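Side-chain contacts in zinc transport protein ZntB (Vibrio parahaemolyticus RIMD 2210633, PDB 3CK6), which probably takes up zinc across the inner membrane by zinc:proton symport, its cytoplasmic domain forming a funnel-shaped pentamer: residues Phe163-Glu168 and Gln237-His242; Gly147-Tyr152 and Arg185-Gln190. The protein carries 1 engineered substitution. All coordinates share one frame; numbering follows the deposited sequence.

Contact 1: residues Phe163-Glu168 and Gln237-His242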
loop_
_atom_site.group_PDB
_atom_site.type_symbol
_atom_site.label_atom_id
_atom_site.label_comp_id
_atom_site.label_asym_id
_atom_site.label_seq_id
_atom_site.Cartn_x
_atom_site.Cartn_y
_atom_site.Cartn_z
ATOM N N PHE E 163 19.499 -10.596 -24.031
ATOM C CA PHE E 163 19.230 -11.888 -23.376
ATOM C C PHE E 163 18.709 -12.870 -24.404
ATOM O O PHE E 163 17.715 -12.604 -25.085
ATOM C CB PHE E 163 18.186 -11.787 -22.253
ATOM C CG PHE E 163 18.668 -11.094 -21.006
ATOM C CD1 PHE E 163 20.030 -11.001 -20.709
ATOM C CD2 PHE E 163 17.742 -10.554 -20.103
ATOM C CE1 PHE E 163 20.466 -10.357 -19.544
ATOM C CE2 PHE E 163 18.167 -9.908 -18.937
ATOM C CZ PHE E 163 19.532 -9.808 -18.662
ATOM N N ASP E 164 19.390 -14.005 -24.508
ATOM C CA ASP E 164 18.967 -15.082 -25.383
ATOM C C ASP E 164 19.188 -16.391 -24.633
ATOM O O ASP E 164 20.321 -16.744 -24.298
ATOM C CB ASP E 164 19.745 -15.036 -26.696
ATOM C CG ASP E 164 19.353 -16.152 -27.643
ATOM O OD1 ASP E 164 18.265 -16.062 -28.267
ATOM O OD2 ASP E 164 20.140 -17.110 -27.761
ATOM N N VAL E 165 18.085 -17.078 -24.352
ATOM C CA VAL E 165 18.073 -18.262 -23.492
ATOM C C VAL E 165 18.936 -19.428 -24.040
ATOM O O VAL E 165 19.417 -20.274 -23.276
ATOM C CB VAL E 165 16.604 -18.696 -23.170
ATOM C CG1 VAL E 165 15.869 -19.190 -24.425
ATOM C CG2 VAL E 165 16.563 -19.737 -22.056
ATOM N N ASN E 166 19.158 -19.435 -25.349
ATOM C CA ASN E 166 19.944 -20.492 -25.991
ATOM C C ASN E 166 21.426 -20.147 -26.153
ATOM O O ASN E 166 22.202 -20.919 -26.727
ATOM C CB ASN E 166 19.314 -20.862 -27.330
ATOM C CG ASN E 166 17.974 -21.546 -27.162
ATOM O OD1 ASN E 166 17.910 -22.724 -26.800
ATOM N ND2 ASN E 166 16.895 -20.809 -27.409
ATOM N N ASP E 167 21.814 -18.992 -25.616
ATOM C CA ASP E 167 23.181 -18.516 -25.722
ATOM C C ASP E 167 23.672 -18.103 -24.340
ATOM O O ASP E 167 23.437 -16.972 -23.905
ATOM C CB ASP E 167 23.234 -17.338 -26.697
ATOM C CG ASP E 167 24.647 -16.908 -27.040
ATOM O OD1 ASP E 167 25.621 -17.373 -26.400
ATOM O OD2 ASP E 167 24.780 -16.082 -27.968
ATOM N N GLU E 168 24.354 -19.029 -23.665
ATOM C CA GLU E 168 24.839 -18.824 -22.295
ATOM C C GLU E 168 25.757 -17.605 -22.119
ATOM O O GLU E 168 25.841 -17.031 -21.024
ATOM C CB GLU E 168 25.509 -20.098 -21.776
ATOM C CG GLU E 168 24.525 -21.255 -21.609
ATOM C CD GLU E 168 25.195 -22.563 -21.273
ATOM O OE1 GLU E 168 25.830 -22.652 -20.199
ATOM O OE2 GLU E 168 25.081 -23.511 -22.079
ATOM N N GLN E 237 15.071 -15.224 -15.938
ATOM C CA GLN E 237 15.371 -16.283 -14.962
ATOM C C GLN E 237 14.405 -17.467 -15.073
ATOM O O GLN E 237 14.826 -18.636 -14.987
ATOM C CB GLN E 237 15.407 -15.719 -13.538
ATOM C CG GLN E 237 16.632 -14.837 -13.281
ATOM C CD GLN E 237 16.638 -14.170 -11.909
ATOM O OE1 GLN E 237 17.645 -14.212 -11.186
ATOM N NE2 GLN E 237 15.516 -13.553 -11.543
ATOM N N ASP E 238 13.122 -17.171 -15.285
ATOM C CA ASP E 238 12.116 -18.204 -15.590
ATOM C C ASP E 238 12.390 -18.900 -16.925
ATOM O O ASP E 238 12.185 -20.106 -17.041
ATOM C CB ASP E 238 10.689 -17.629 -15.604
ATOM C CG ASP E 238 10.192 -17.228 -14.218
ATOM O OD1 ASP E 238 9.140 -16.553 -14.150
ATOM O OD2 ASP E 238 10.841 -17.561 -13.203
ATOM N N GLU E 239 12.828 -18.133 -17.924
ATOM C CA GLU E 239 13.203 -18.677 -19.239
ATOM C C GLU E 239 14.303 -19.734 -19.137
ATOM O O GLU E 239 14.169 -20.842 -19.677
ATOM C CB GLU E 239 13.663 -17.555 -20.172
ATOM C CG GLU E 239 12.744 -17.284 -21.337
ATOM C CD GLU E 239 13.386 -16.409 -22.401
ATOM O OE1 GLU E 239 13.534 -15.187 -22.172
ATOM O OE2 GLU E 239 13.729 -16.941 -23.478
ATOM N N ILE E 240 15.381 -19.371 -18.442
ATOM C CA ILE E 240 16.521 -20.259 -18.199
ATOM C C ILE E 240 16.110 -21.525 -17.448
ATOM O O ILE E 240 16.438 -22.632 -17.873
ATOM C CB ILE E 240 17.642 -19.525 -17.422
ATOM C CG1 ILE E 240 18.263 -18.437 -18.295
ATOM C CG2 ILE E 240 18.729 -20.521 -16.928
ATOM C CD1 ILE E 240 19.098 -17.432 -17.527
ATOM N N LYS E 241 15.387 -21.352 -16.344
ATOM C CA LYS E 241 14.983 -22.460 -15.480
ATOM C C LYS E 241 14.155 -23.493 -16.243
ATOM O O LYS E 241 14.395 -24.703 -16.129
ATOM C CB LYS E 241 14.205 -21.924 -14.279
ATOM C CG LYS E 241 14.647 -22.474 -12.926
ATOM C CD LYS E 241 13.803 -23.668 -12.479
ATOM C CE LYS E 241 13.898 -23.900 -10.961
ATOM N NZ LYS E 241 13.168 -22.852 -10.160
ATOM N N HIS E 242 13.202 -23.001 -17.034
ATOM C CA HIS E 242 12.357 -23.831 -17.890
ATOM C C HIS E 242 13.189 -24.572 -18.943
ATOM O O HIS E 242 13.086 -25.790 -19.079
ATOM C CB HIS E 242 11.291 -22.959 -18.563
ATOM C CG HIS E 242 10.101 -23.723 -19.058
ATOM N ND1 HIS E 242 9.949 -24.094 -20.378
ATOM C CD2 HIS E 242 8.996 -24.167 -18.413
ATOM C CE1 HIS E 242 8.805 -24.738 -20.525
ATOM N NE2 HIS E 242 8.207 -24.797 -19.348
#
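The type I beta turn from Asp164 to Asp167, in the connection between helices 134-161 and 173-199, presses Val165 against Glu239 and Ile240 of the long helix 209-246. Asp167 N bonds back to Asp164 O at 3.0 Å and closes the turn, which leaves Val165 at its second position. Val165 does all the touching from the turn's side, and its two methyl groups have separate tasks. CG2, anti to the backbone N, lies against the helix backbone, 3.6 Å from Glu239 O and 3.8 Å from Ile240 N, and it also meets the flank of the Ile240 side chain, CG2 to CG1 4.3 Å. CG1 takes the crowded position between N and the carbonyl carbon (chi1 66°) and faces the carboxylate of Glu239. That side chain leaves its helix with chi1 at -112°, away from the usual staggered values, then runs extended beyond CG and crosses the valine obliquely. A carboxylate oxygen therefore rests on aliphatic carbon, close contact without a polar bond between the two. OE1 of the acid lies in a long, weak ion pair with Lys178 of a second subunit, so the interface between subunits runs past this residue. Val165 also touches Phe236 and Asn243, and with Glu239 and Ile240 these seat the connection on helix 209-246 near its C-terminal end. The connection's own shape is held by other bonds: Tyr171 OH bonds to Val165 O, and Thr170 OG1 to Asp164 N and Asp167 O. The closest approach between the two segments is Val165 CG1 to Glu239 OE2, 3.2 Å, and the same oxygen lies 3.4 Å from Val165 CB.

Contact 2: residues Gly147-Tyr152 and Arg185-Gln190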
loop_
_atom_site.group_PDB
_atom_site.type_symbol
_atom_site.label_atom_id
_atom_site.label_comp_id
_atom_site.label_asym_id
_atom_site.label_seq_id
_atom_site.Cartn_x
_atom_site.Cartn_y
_atom_site.Cartn_z
ATOM N N GLY E 147 18.689 12.967 -16.446
ATOM C CA GLY E 147 19.253 12.704 -17.772
ATOM C C GLY E 147 20.382 11.673 -17.756
ATOM O O GLY E 147 20.411 10.752 -18.575
ATOM N N LYS E 148 21.320 11.823 -16.830
ATOM C CA LYS E 148 22.419 10.840 -16.730
ATOM C C LYS E 148 21.992 9.459 -16.222
ATOM O O LYS E 148 22.567 8.446 -16.629
ATOM C CB LYS E 148 23.595 11.404 -15.909
ATOM C CG LYS E 148 24.148 12.739 -16.448
ATOM C CD LYS E 148 24.581 12.628 -17.902
ATOM C CE LYS E 148 25.125 13.947 -18.413
ATOM N NZ LYS E 148 25.662 13.833 -19.812
ATOM N N ILE E 149 20.990 9.417 -15.341
ATOM C CA ILE E 149 20.424 8.132 -14.905
ATOM C C ILE E 149 19.756 7.437 -16.099
ATOM O O ILE E 149 19.976 6.234 -16.329
ATOM C CB ILE E 149 19.420 8.280 -13.731
ATOM C CG1 ILE E 149 20.151 8.709 -12.446
ATOM C CG2 ILE E 149 18.698 6.948 -13.493
ATOM C CD1 ILE E 149 19.244 9.246 -11.329
ATOM N N ASP E 150 18.975 8.194 -16.877
ATOM C CA ASP E 150 18.403 7.661 -18.116
ATOM C C ASP E 150 19.472 7.050 -19.013
ATOM O O ASP E 150 19.284 5.951 -19.510
ATOM C CB ASP E 150 17.645 8.740 -18.904
ATOM C CG ASP E 150 16.175 8.835 -18.511
ATOM O OD1 ASP E 150 15.581 7.788 -18.173
ATOM O OD2 ASP E 150 15.606 9.964 -18.557
ATOM N N LEU E 151 20.585 7.761 -19.218
ATOM C CA LEU E 151 21.658 7.282 -20.098
ATOM C C LEU E 151 22.218 5.964 -19.596
ATOM O O LEU E 151 22.447 5.052 -20.392
ATOM C CB LEU E 151 22.797 8.310 -20.267
ATOM C CG LEU E 151 22.621 9.397 -21.340
ATOM C CD1 LEU E 151 23.509 10.615 -21.069
ATOM C CD2 LEU E 151 22.849 8.863 -22.783
ATOM N N TYR E 152 22.426 5.860 -18.282
ATOM C CA TYR E 152 22.884 4.603 -17.695
ATOM C C TYR E 152 21.855 3.482 -17.869
ATOM O O TYR E 152 22.207 2.360 -18.240
ATOM C CB TYR E 152 23.268 4.776 -16.222
ATOM C CG TYR E 152 23.675 3.492 -15.536
ATOM C CD1 TYR E 152 24.846 2.822 -15.893
ATOM C CD2 TYR E 152 22.891 2.950 -14.518
ATOM C CE1 TYR E 152 25.208 1.638 -15.255
ATOM C CE2 TYR E 152 23.255 1.775 -13.873
ATOM C CZ TYR E 152 24.403 1.130 -14.243
ATOM O OH TYR E 152 24.750 -0.040 -13.595
ATOM N N ARG E 185 17.481 1.614 -4.813
ATOM C CA ARG E 185 17.704 1.978 -3.416
ATOM C C ARG E 185 17.637 3.493 -3.186
ATOM O O ARG E 185 17.111 3.952 -2.164
ATOM C CB ARG E 185 19.058 1.424 -2.945
ATOM C CG ARG E 185 19.483 1.830 -1.530
ATOM C CD ARG E 185 20.928 1.428 -1.294
ATOM N NE ARG E 185 21.377 1.697 0.072
ATOM C CZ ARG E 185 22.606 1.469 0.509
ATOM N NH1 ARG E 185 23.525 0.948 -0.319
ATOM N NH2 ARG E 185 22.920 1.744 1.795
ATOM N N PHE E 186 18.167 4.254 -4.140
ATOM C CA PHE E 186 18.205 5.724 -4.052
ATOM C C PHE E 186 17.194 6.456 -4.937
ATOM O O PHE E 186 16.798 7.592 -4.647
ATOM C CB PHE E 186 19.603 6.211 -4.376
ATOM C CG PHE E 186 20.652 5.667 -3.430
ATOM C CD1 PHE E 186 20.565 5.936 -2.063
ATOM C CD2 PHE E 186 21.684 4.872 -3.899
ATOM C CE1 PHE E 186 21.523 5.449 -1.165
ATOM C CE2 PHE E 186 22.656 4.367 -3.001
ATOM C CZ PHE E 186 22.562 4.666 -1.629
ATOM N N ILE E 187 16.816 5.828 -6.033
ATOM C CA ILE E 187 15.975 6.511 -6.996
ATOM C C ILE E 187 14.515 6.606 -6.554
ATOM O O ILE E 187 13.852 7.602 -6.815
ATOM C CB ILE E 187 16.249 6.005 -8.423
ATOM C CG1 ILE E 187 17.642 6.518 -8.807
ATOM C CG2 ILE E 187 15.210 6.523 -9.402
ATOM C CD1 ILE E 187 18.070 6.180 -10.204
ATOM N N ARG E 188 14.049 5.599 -5.817
ATOM C CA ARG E 188 12.751 5.685 -5.144
ATOM C C ARG E 188 12.670 6.902 -4.173
ATOM O O ARG E 188 11.800 7.771 -4.343
ATOM C CB ARG E 188 12.423 4.345 -4.466
ATOM C CG ARG E 188 10.984 4.197 -3.991
ATOM C CD ARG E 188 10.557 2.719 -4.036
ATOM N NE ARG E 188 9.259 2.555 -4.706
ATOM C CZ ARG E 188 9.097 2.309 -6.008
ATOM N NH1 ARG E 188 7.868 2.196 -6.507
ATOM N NH2 ARG E 188 10.151 2.178 -6.820
ATOM N N PRO E 189 13.593 7.005 -3.176
ATOM C CA PRO E 189 13.634 8.228 -2.337
ATOM C C PRO E 189 13.785 9.553 -3.098
ATOM O O PRO E 189 13.235 10.572 -2.653
ATOM C CB PRO E 189 14.890 8.025 -1.476
ATOM C CG PRO E 189 15.123 6.610 -1.449
ATOM C CD PRO E 189 14.588 6.011 -2.728
ATOM N N GLN E 190 14.530 9.549 -4.208
ATOM C CA GLN E 190 14.727 10.756 -5.027
ATOM C C GLN E 190 13.402 11.267 -5.558
ATOM O O GLN E 190 13.165 12.477 -5.614
ATOM C CB GLN E 190 15.650 10.452 -6.208
ATOM C CG GLN E 190 16.173 11.683 -6.984
ATOM C CD GLN E 190 17.702 11.690 -7.022
ATOM O OE1 GLN E 190 18.337 11.357 -6.019
ATOM N NE2 GLN E 190 18.295 12.017 -8.181
#
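This is a buried, apolar helix-to-helix contact near the centre of the chain, in which Ile149 of helix 134-161 meets Ile187 of helix 173-199, the two helices running antiparallel. The side chains reach toward each other tip to tip across a CA separation of 9.2 Å between Ile149 and Ile187. The delta methyl of Ile187 meets both methyls of Ile149, CG2 on the short branch and CD1 at the end of the long one: it is 3.4 Å from Ile149 CG2 and 3.5 Å from Ile149 CD1, both tighter than ordinary van der Waals spacing. Behind this pair the fit relaxes, with Ile187 CG1 and Ile149 CD1 4.0 Å apart. The torsions explain the reach. Ile187 has CG1 opposite its carbonyl carbon (chi1 -70°) and continues with CD1 fully extended (chi2 -177°), which carries the terminal methyl toward the other helix.

One turn further along, Gln190 adds a looser contact, its NE2 4.3 Å from Ile149 CD1. The amide is not left bare in this apolar setting: OE1 accepts a hydrogen bond from Arg82 N and NE2 is also hydrogen-bonded outside the two segments. The helix carrying Ile187 is kinked here; Pro189 has no N-H to give, and Phe186 N makes no bond to the preceding turn.

Helix 209-246 covers the same core, since Ile219 and Ile222 pack on Ile187 and Asn223 ND2 bonds to Ile187 O, while a salt bridge from Asp150 to Arg221 ties it to helix 134-161. Three helices thus meet here, with strand 77-83, next to the outermost strand 68-71, reached through Arg82, whose backbone N bonds to Gln190 and whose side chain makes a cation-pi contact with Phe186.

From the N terminus, the chain passes through the mixed sheet before reaching helix 134-161, where the first half of contact 2 lies at 147-152. It then enters the connection at 163-168, turns back along helix 173-199 and closes contact 2 at 185-190, with 32 residues between. Only at 237-242, far along helix 209-246, does contact 1 close, over 68 intervening residues. The segments alternate, so the two closures cross instead of nesting. Their centres are 28 Å apart. Contact 2 joins the antiparallel helices 134-161 and 173-199 near the sheet, whereas contact 1 fastens their far end to the long helix; both have other residues of their segments touching the third subunit.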